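Local coordinates for NikO protein (Streptomyces tendae, PDB 4FQD) that is an enolpyruvyl transferase of nikkomycin biosynthesis, probably moving the enolpyruvyl group of phosphoenolpyruvate onto a uridine nucleotide, at residues G20-G32 with V276-P288. The protein carries 4 engineered substitutions. Sequence-based numbering, arbitrary orientation.
Sequences GGNRLSGAVRTSG and VLLADEPLRITGP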
loop_
_atom_site.group_PDB
_atom_site.type_symbol
_atom_site.label_atom_id
_atom_site.label_comp_id
_atom_site.label_asym_id
_atom_site.label_seq_id
_atom_site.Cartn_x
_atom_site.Cartn_y
_atom_site.Cartn_z
ATOM N N GLY A 20 3.842 2.646 33.797
ATOM C CA GLY A 20 4.405 3.558 32.818
ATOM C C GLY A 20 4.379 5.004 33.269
ATOM O O GLY A 20 3.890 5.320 34.353
ATOM N N GLY A 21 4.904 5.887 32.426
ATOM C CA GLY A 21 4.967 7.302 32.743
ATOM C C GLY A 21 6.382 7.742 33.059
ATOM O O GLY A 21 6.650 8.931 33.237
ATOM N N ASN A 22 7.291 6.777 33.130
ATOM C CA ASN A 22 8.692 7.067 33.406
ATOM C C ASN A 22 9.519 7.149 32.129
ATOM O O ASN A 22 9.344 6.347 31.211
ATOM C CB ASN A 22 9.280 6.017 34.351
ATOM C CG ASN A 22 8.538 5.941 35.669
ATOM O OD1 ASN A 22 8.702 6.797 36.538
ATOM N ND2 ASN A 22 7.716 4.909 35.828
ATOM N N ARG A 23 10.418 8.124 32.076
ATOM C CA ARG A 23 11.281 8.310 30.915
ATOM C C ARG A 23 12.482 7.371 30.951
ATOM O O ARG A 23 13.144 7.232 31.978
ATOM C CB ARG A 23 11.743 9.765 30.822
ATOM C CG ARG A 23 10.674 10.706 30.295
ATOM C CD ARG A 23 10.425 10.459 28.818
ATOM N NE ARG A 23 9.126 10.955 28.380
ATOM C CZ ARG A 23 8.707 10.936 27.118
ATOM N NH1 ARG A 23 9.492 10.453 26.166
ATOM N NH2 ARG A 23 7.507 11.405 26.808
ATOM N N LEU A 24 12.753 6.728 29.821
ATOM C CA LEU A 24 13.870 5.799 29.717
ATOM C C LEU A 24 15.141 6.523 29.292
ATOM O O LEU A 24 15.088 7.509 28.559
ATOM C CB LEU A 24 13.548 4.687 28.717
ATOM C CG LEU A 24 12.249 3.913 28.949
ATOM C CD1 LEU A 24 12.101 2.798 27.925
ATOM C CD2 LEU A 24 12.195 3.360 30.363
ATOM N N SER A 25 16.283 6.026 29.756
ATOM C CA SER A 25 17.572 6.598 29.383
ATOM C C SER A 25 18.687 5.572 29.541
ATOM O O SER A 25 18.588 4.650 30.352
ATOM C CB SER A 25 17.879 7.841 30.223
ATOM O OG SER A 25 17.999 7.513 31.596
ATOM N N GLY A 26 19.748 5.738 28.759
ATOM C CA GLY A 26 20.879 4.831 28.807
ATOM C C GLY A 26 21.255 4.309 27.434
ATOM O O GLY A 26 20.948 4.930 26.416
ATOM N N ALA A 27 21.923 3.162 27.409
ATOM C CA ALA A 27 22.332 2.543 26.156
ATOM C C ALA A 27 21.853 1.099 26.084
ATOM O O ALA A 27 21.743 0.419 27.104
ATOM C CB ALA A 27 23.842 2.612 25.997
ATOM N N VAL A 28 21.562 0.640 24.872
ATOM C CA VAL A 28 21.144 -0.739 24.655
ATOM C C VAL A 28 22.027 -1.415 23.613
ATOM O O VAL A 28 22.422 -0.798 22.624
ATOM C CB VAL A 28 19.669 -0.825 24.204
ATOM C CG1 VAL A 28 18.739 -0.471 25.352
ATOM C CG2 VAL A 28 19.420 0.083 23.010
ATOM N N ARG A 29 22.346 -2.684 23.844
ATOM C CA ARG A 29 23.097 -3.459 22.867
ATOM C C ARG A 29 22.209 -4.532 22.253
ATOM O O ARG A 29 21.501 -5.252 22.959
ATOM C CB ARG A 29 24.355 -4.076 23.491
ATOM C CG ARG A 29 24.094 -4.987 24.677
ATOM C CD ARG A 29 25.386 -5.592 25.203
ATOM N NE ARG A 29 26.062 -6.415 24.202
ATOM C CZ ARG A 29 27.343 -6.286 23.869
ATOM N NH1 ARG A 29 28.094 -5.365 24.457
ATOM N NH2 ARG A 29 27.875 -7.080 22.948
ATOM N N THR A 30 22.241 -4.625 20.929
ATOM C CA THR A 30 21.402 -5.575 20.213
ATOM C C THR A 30 22.032 -6.960 20.174
ATOM O O THR A 30 23.242 -7.111 20.346
ATOM C CB THR A 30 21.140 -5.111 18.769
ATOM O OG1 THR A 30 22.388 -4.941 18.087
ATOM C CG2 THR A 30 20.380 -3.794 18.761
ATOM N N SER A 31 21.199 -7.969 19.951
ATOM C CA SER A 31 21.680 -9.326 19.739
ATOM C C SER A 31 21.599 -9.657 18.255
ATOM O O SER A 31 20.986 -8.920 17.481
ATOM C CB SER A 31 20.861 -10.325 20.556
ATOM O OG SER A 31 21.034 -10.110 21.946
ATOM N N GLY A 32 22.221 -10.764 17.861
ATOM C CA GLY A 32 22.248 -11.168 16.467
ATOM C C GLY A 32 20.880 -11.518 15.918
ATOM O O GLY A 32 19.957 -11.827 16.673
ATOM N N VAL A 276 12.100 6.780 20.548
ATOM C CA VAL A 276 11.315 7.911 20.066
ATOM C C VAL A 276 10.170 8.258 21.018
ATOM O O VAL A 276 9.880 9.433 21.254
ATOM C CB VAL A 276 10.756 7.639 18.647
ATOM C CG1 VAL A 276 9.701 8.664 18.268
ATOM C CG2 VAL A 276 11.882 7.632 17.625
ATOM N N LEU A 277 9.538 7.234 21.582
ATOM C CA LEU A 277 8.313 7.428 22.353
ATOM C C LEU A 277 8.491 7.399 23.872
ATOM O O LEU A 277 7.663 7.942 24.601
ATOM C CB LEU A 277 7.264 6.391 21.944
ATOM C CG LEU A 277 6.869 6.378 20.465
ATOM C CD1 LEU A 277 5.824 5.305 20.196
ATOM C CD2 LEU A 277 6.367 7.746 20.032
ATOM N N LEU A 278 9.561 6.771 24.352
ATOM C CA LEU A 278 9.712 6.551 25.790
ATOM C C LEU A 278 10.922 7.237 26.420
ATOM O O LEU A 278 10.957 7.444 27.632
ATOM C CB LEU A 278 9.742 5.050 26.099
ATOM C CG LEU A 278 8.542 4.240 25.605
ATOM C CD1 LEU A 278 8.716 2.765 25.936
ATOM C CD2 LEU A 278 7.244 4.779 26.191
ATOM N N ALA A 279 11.912 7.588 25.606
ATOM C CA ALA A 279 13.134 8.198 26.123
ATOM C C ALA A 279 13.029 9.718 26.215
ATOM O O ALA A 279 12.217 10.335 25.527
ATOM C CB ALA A 279 14.330 7.797 25.269
ATOM N N ASP A 280 13.849 10.316 27.075
ATOM C CA ASP A 280 13.899 11.770 27.200
ATOM C C ASP A 280 15.224 12.313 26.667
ATOM O O ASP A 280 15.391 13.519 26.494
ATOM C CB ASP A 280 13.677 12.206 28.650
ATOM C CG ASP A 280 14.671 11.585 29.603
ATOM O OD1 ASP A 280 15.271 10.554 29.239
ATOM O OD2 ASP A 280 14.850 12.121 30.716
ATOM N N GLU A 281 16.161 11.405 26.416
ATOM C CA GLU A 281 17.415 11.736 25.754
ATOM C C GLU A 281 17.635 10.755 24.605
ATOM O O GLU A 281 17.095 9.648 24.633
ATOM C CB GLU A 281 18.582 11.681 26.743
ATOM C CG GLU A 281 18.691 12.901 27.644
ATOM C CD GLU A 281 18.946 14.183 26.871
ATOM O OE1 GLU A 281 19.874 14.206 26.034
ATOM O OE2 GLU A 281 18.215 15.170 27.097
ATOM N N PRO A 282 18.409 11.163 23.584
ATOM C CA PRO A 282 18.720 10.299 22.439
ATOM C C PRO A 282 19.220 8.921 22.863
ATOM O O PRO A 282 20.259 8.806 23.514
ATOM C CB PRO A 282 19.831 11.070 21.726
ATOM C CG PRO A 282 19.516 12.489 22.006
ATOM C CD PRO A 282 18.965 12.519 23.408
ATOM N N LEU A 283 18.472 7.886 22.493
ATOM C CA LEU A 283 18.788 6.521 22.894
ATOM C C LEU A 283 19.823 5.888 21.970
ATOM O O LEU A 283 19.578 5.702 20.777
ATOM C CB LEU A 283 17.519 5.669 22.914
ATOM C CG LEU A 283 17.674 4.257 23.481
ATOM C CD1 LEU A 283 17.996 4.317 24.967
ATOM C CD2 LEU A 283 16.423 3.431 23.230
ATOM N N ARG A 284 20.978 5.551 22.532
ATOM C CA ARG A 284 22.050 4.936 21.761
ATOM C C ARG A 284 21.831 3.431 21.658
ATOM O O ARG A 284 21.671 2.745 22.669
ATOM C CB ARG A 284 23.404 5.240 22.400
ATOM C CG ARG A 284 24.522 5.491 21.402
ATOM C CD ARG A 284 25.768 6.007 22.100
ATOM N NE ARG A 284 26.273 5.051 23.080
ATOM C CZ ARG A 284 27.185 4.123 22.813
ATOM N NH1 ARG A 284 27.695 4.026 21.595
ATOM N NH2 ARG A 284 27.588 3.292 23.762
ATOM N N ILE A 285 21.816 2.924 20.429
ATOM C CA ILE A 285 21.577 1.507 20.177
ATOM C C ILE A 285 22.765 0.902 19.435
ATOM O O ILE A 285 23.018 1.235 18.278
ATOM C CB ILE A 285 20.302 1.303 19.340
ATOM C CG1 ILE A 285 19.146 2.120 19.923
ATOM C CG2 ILE A 285 19.943 -0.172 19.263
ATOM C CD1 ILE A 285 17.983 2.301 18.971
ATOM N N THR A 286 23.489 0.008 20.102
ATOM C CA THR A 286 24.724 -0.535 19.544
ATOM C C THR A 286 24.570 -1.952 18.996
ATOM O O THR A 286 23.622 -2.664 19.324
ATOM C CB THR A 286 25.864 -0.530 20.582
ATOM O OG1 THR A 286 25.544 -1.428 21.652
ATOM C CG2 THR A 286 26.072 0.872 21.141
ATOM N N GLY A 287 25.523 -2.348 18.158
ATOM C CA GLY A 287 25.536 -3.671 17.563
ATOM C C GLY A 287 26.598 -3.742 16.486
ATOM O O GLY A 287 26.715 -2.827 15.673
ATOM N N PRO A 288 27.386 -4.829 16.475
ATOM C CA PRO A 288 28.470 -4.984 15.498
ATOM C C PRO A 288 27.943 -5.041 14.067
ATOM O O PRO A 288 27.259 -5.992 13.693
ATOM C CB PRO A 288 29.109 -6.323 15.887
ATOM C CG PRO A 288 28.048 -7.052 16.642
ATOM C CD PRO A 288 27.274 -5.995 17.368
HETATM O O HOH W 1 8.824 11.198 23.306
HETATM O O HOH W 2 6.213 10.546 23.772
#
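The guanidinium of R23 is held at one edge, near its plane, by the carbonyl of A279: NH1 donates to A279 O over 2.8 Å, in a bent bond (132° at the hydrogen), and stands above that carbonyl's plane. NH1 also donates to a water hydrogen-bonded to V276 O, tying the arginine to helix 265-278. The carboxylate of D280 is no salt-bridge partner, since R23 NE and D280 OD1 lie 6.2 Å apart; instead the two side chains slide past each other, R23 CB 3.7 Å from D280 CG. Beside them L24 N bonds almost straight to L278 O (2.9 Å), and the two leucines run side by side, CD1 of L24 against CB of L278.

Further along, strand 27-29 pairs in parallel with strand 283-286, the axes 19° apart, as an edge strand, within this chain, of a four-stranded mixed sheet in the inverse alpha/beta barrel of the EPSP synthase family. T286 N donates to V28 O over 2.9 Å. V28 and I285 share the sheet face covered by W271 of helix 265-278; R284 lies on the other face, its NH1 bridged to E317. T286 O accepts from both T30 N and T30 OG1. The hydroxyl reaches it because chi1 of 58° sets OG1 between the backbone N and carbonyl carbon, while CG2 turns to I285 CG2, 3.7 Å away and crosswise. With a valine in place of T30, T286 O would probably lose its second donor and keep only the bond from the backbone N of that residue.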